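Long-range contact in activator of 2-hydroxyisocaproyl-CoA dehydratase (Clostridium difficile, PDB 4EHU), which transfers one electron to (R)-2-hydroxyisocaproyl-CoA dehydratase, coupled to ATP hydrolysis, as an iron-sulfur homodimer in the reductive branch of L-leucine fermentation: residues Arg131-Met136 / Gly188-Val193. Sequence-based numbering, arbitrary orientation.
Sequences RFLDVM and GIHTSV. With ANP (phosphoaminophosphonic acid-adenylate ester), chain D.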
loop_
_atom_site.group_PDB
_atom_site.type_symbol
_atom_site.label_atom_id
_atom_site.label_comp_id
_atom_site.label_asym_id
_atom_site.label_seq_id
_atom_site.Cartn_x
_atom_site.Cartn_y
_atom_site.Cartn_z
ATOM N N ARG A 131 -1.376 -9.640 3.564
ATOM C CA ARG A 131 -0.063 -9.039 3.381
ATOM C C ARG A 131 0.209 -8.017 4.477
ATOM O O ARG A 131 1.309 -7.948 5.007
ATOM C CB ARG A 131 0.017 -8.343 2.029
ATOM C CG ARG A 131 1.406 -7.839 1.711
ATOM C CD ARG A 131 2.413 -8.975 1.801
ATOM N NE ARG A 131 3.725 -8.550 1.347
ATOM C CZ ARG A 131 4.158 -8.679 0.099
ATOM N NH1 ARG A 131 3.395 -9.241 -0.828
ATOM N NH2 ARG A 131 5.359 -8.246 -0.219
ATOM N N PHE A 132 -0.795 -7.208 4.791
ATOM C CA PHE A 132 -0.673 -6.202 5.851
ATOM C C PHE A 132 -0.305 -6.910 7.166
ATOM O O PHE A 132 0.603 -6.495 7.876
ATOM C CB PHE A 132 -1.994 -5.421 5.969
ATOM C CG PHE A 132 -2.027 -4.358 7.067
ATOM C CD1 PHE A 132 -1.739 -3.037 6.762
ATOM C CD2 PHE A 132 -2.429 -4.675 8.366
ATOM C CE1 PHE A 132 -1.810 -2.042 7.735
ATOM C CE2 PHE A 132 -2.500 -3.695 9.339
ATOM C CZ PHE A 132 -2.188 -2.371 9.030
ATOM N N LEU A 133 -1.005 -7.989 7.473
ATOM C CA LEU A 133 -0.764 -8.710 8.726
ATOM C C LEU A 133 0.605 -9.365 8.702
ATOM O O LEU A 133 1.296 -9.372 9.703
ATOM C CB LEU A 133 -1.860 -9.757 8.956
ATOM C CG LEU A 133 -3.220 -9.090 9.179
ATOM C CD1 LEU A 133 -4.375 -10.102 9.010
ATOM C CD2 LEU A 133 -3.288 -8.470 10.581
ATOM N N ASP A 134 1.008 -9.911 7.557
ATOM C CA ASP A 134 2.290 -10.591 7.485
ATOM C C ASP A 134 3.402 -9.566 7.707
ATOM O O ASP A 134 4.376 -9.828 8.418
ATOM C CB ASP A 134 2.462 -11.305 6.133
ATOM C CG ASP A 134 1.408 -12.394 5.896
ATOM O OD1 ASP A 134 0.754 -12.841 6.863
ATOM O OD2 ASP A 134 1.238 -12.801 4.728
ATOM N N VAL A 135 3.237 -8.382 7.123
ATOM C CA VAL A 135 4.203 -7.295 7.301
ATOM C C VAL A 135 4.301 -6.869 8.766
ATOM O O VAL A 135 5.400 -6.696 9.303
ATOM C CB VAL A 135 3.836 -6.070 6.426
ATOM C CG1 VAL A 135 4.573 -4.839 6.889
ATOM C CG2 VAL A 135 4.158 -6.358 4.949
ATOM N N MET A 136 3.158 -6.702 9.435
ATOM C CA MET A 136 3.173 -6.266 10.823
ATOM C C MET A 136 3.695 -7.354 11.765
ATOM O O MET A 136 4.381 -7.047 12.728
ATOM C CB MET A 136 1.766 -5.885 11.270
ATOM C CG MET A 136 1.189 -4.726 10.491
ATOM S SD MET A 136 2.246 -3.261 10.578
ATOM C CE MET A 136 1.622 -2.415 9.124
ATOM N N GLY A 188 -4.776 -2.998 17.545
ATOM C CA GLY A 188 -4.856 -1.867 16.622
ATOM C C GLY A 188 -4.641 -2.312 15.192
ATOM O O GLY A 188 -5.318 -1.840 14.300
ATOM N N ILE A 189 -3.682 -3.208 14.989
ATOM C CA ILE A 189 -3.409 -3.783 13.670
ATOM C C ILE A 189 -4.658 -4.510 13.131
ATOM O O ILE A 189 -5.016 -4.372 11.969
ATOM C CB ILE A 189 -2.211 -4.748 13.783
ATOM C CG1 ILE A 189 -0.896 -3.942 13.835
ATOM C CG2 ILE A 189 -2.212 -5.768 12.641
ATOM C CD1 ILE A 189 0.280 -4.786 14.370
ATOM N N HIS A 190 -5.348 -5.253 13.997
ATOM C CA HIS A 190 -6.548 -5.950 13.597
ATOM C C HIS A 190 -7.654 -4.984 13.243
ATOM O O HIS A 190 -8.387 -5.182 12.274
ATOM C CB HIS A 190 -6.997 -6.899 14.707
ATOM C CG HIS A 190 -6.085 -8.058 14.894
ATOM N ND1 HIS A 190 -6.085 -8.819 16.045
ATOM C CD2 HIS A 190 -5.188 -8.626 14.061
ATOM C CE1 HIS A 190 -5.181 -9.777 15.925
ATOM N NE2 HIS A 190 -4.623 -9.679 14.733
ATOM N N THR A 191 -7.774 -3.922 14.014
ATOM C CA THR A 191 -8.808 -2.956 13.747
ATOM C C THR A 191 -8.543 -2.279 12.392
ATOM O O THR A 191 -9.468 -2.059 11.641
ATOM C CB THR A 191 -8.878 -1.930 14.878
ATOM O OG1 THR A 191 -9.425 -2.592 16.021
ATOM C CG2 THR A 191 -9.772 -0.734 14.474
ATOM N N SER A 192 -7.286 -2.005 12.071
ATOM C CA SER A 192 -6.958 -1.461 10.740
ATOM C C SER A 192 -7.505 -2.333 9.611
ATOM O O SER A 192 -8.155 -1.840 8.689
ATOM C CB SER A 192 -5.449 -1.326 10.589
ATOM O OG SER A 192 -4.974 -0.281 11.413
ATOM N N VAL A 193 -7.259 -3.636 9.688
ATOM C CA VAL A 193 -7.684 -4.536 8.618
ATOM C C VAL A 193 -9.205 -4.555 8.592
ATOM O O VAL A 193 -9.824 -4.435 7.532
ATOM C CB VAL A 193 -7.143 -5.943 8.856
ATOM C CG1 VAL A 193 -7.835 -6.974 7.912
ATOM C CG2 VAL A 193 -5.626 -5.931 8.686
HETATM P PG ANP D . -5.427 -14.532 -2.543
HETATM O O1G ANP D . -4.899 -14.725 -3.959
HETATM O O2G ANP D . -6.763 -15.212 -2.386
HETATM O O3G ANP D . -5.445 -13.116 -2.119
HETATM P PB ANP D . -4.350 -16.829 -0.885
HETATM O O1B ANP D . -3.072 -17.594 -1.108
HETATM O O2B ANP D . -5.648 -17.555 -1.242
HETATM N N3B ANP D . -4.183 -15.272 -1.621
HETATM P PA ANP D . -5.000 -17.445 1.879
HETATM O O1A ANP D . -4.354 -18.779 1.741
HETATM O O2A ANP D . -6.505 -17.296 1.885
HETATM O O3A ANP D . -4.451 -16.475 0.702
HETATM O "O5'" ANP D . -4.454 -16.642 3.159
HETATM C "C5'" ANP D . -3.064 -16.315 3.268
HETATM C "C4'" ANP D . -2.812 -15.702 4.642
HETATM O "O4'" ANP D . -3.578 -16.156 5.749
HETATM C "C3'" ANP D . -1.526 -15.021 5.070
HETATM O "O3'" ANP D . -1.323 -13.800 4.344
HETATM C "C2'" ANP D . -1.731 -14.848 6.579
HETATM O "O2'" ANP D . -1.960 -13.478 6.952
HETATM C "C1'" ANP D . -2.961 -15.678 6.949
HETATM N N9 ANP D . -2.646 -16.885 7.735
HETATM C C8 ANP D . -2.087 -18.026 7.282
HETATM N N7 ANP D . -1.999 -18.945 8.275
HETATM C C5 ANP D . -2.525 -18.366 9.383
HETATM C C6 ANP D . -2.758 -18.771 10.771
HETATM N N6 ANP D . -2.372 -20.005 11.175
HETATM N N1 ANP D . -3.348 -17.876 11.604
HETATM C C2 ANP D . -3.731 -16.655 11.204
HETATM N N3 ANP D . -3.539 -16.216 9.951
HETATM C C4 ANP D . -2.962 -17.018 9.022
#
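In the actin-like ATPase fold of this activator, the ribose-binding helix 130-140 packs against the long helix 182-204, the short segments running nearly antiparallel (162°) with axes 10.5 Å apart. F132 and L133 meet I189 and V193 in a buried apolar seam. The F132 side chain leaves its helix with CG anti to the backbone N (chi1 178°), which carries the ring across to the partner helix: its CD2 lies 3.4 Å from CG2 of V193, and its CZ sits 3.8 Å from CB of S192. Over one face of this ring, offset toward its rim, lies the CE methyl of M136 from the same helix, folded back by a bend at chi2 (-57°), while CB of M136 meets CD1 of I189 at 3.6 Å. L133 reaches over with its CD2 methyl, which touches CG2 of I189 at 3.6 Å and approaches the H190 ring at its edge, in plane, 4.0 Å from that ring's CD2. I222 of helix 220-230 packs on L133, H190 and V193, and T165 and A168 of helix 165-177 adjoin F132, whose side chain lies about 6 Å from the iron-sulfur cluster. D134 turns to the nucleotide instead: OD1 accepts from O2' of ANP and OD2 from O3', both at 2.8 Å. This two-pronged carboxylate grip on the ribose diol, carried by a helix with a buried hydrophobic side, belongs to the nucleotide site of this actin-like ATPase.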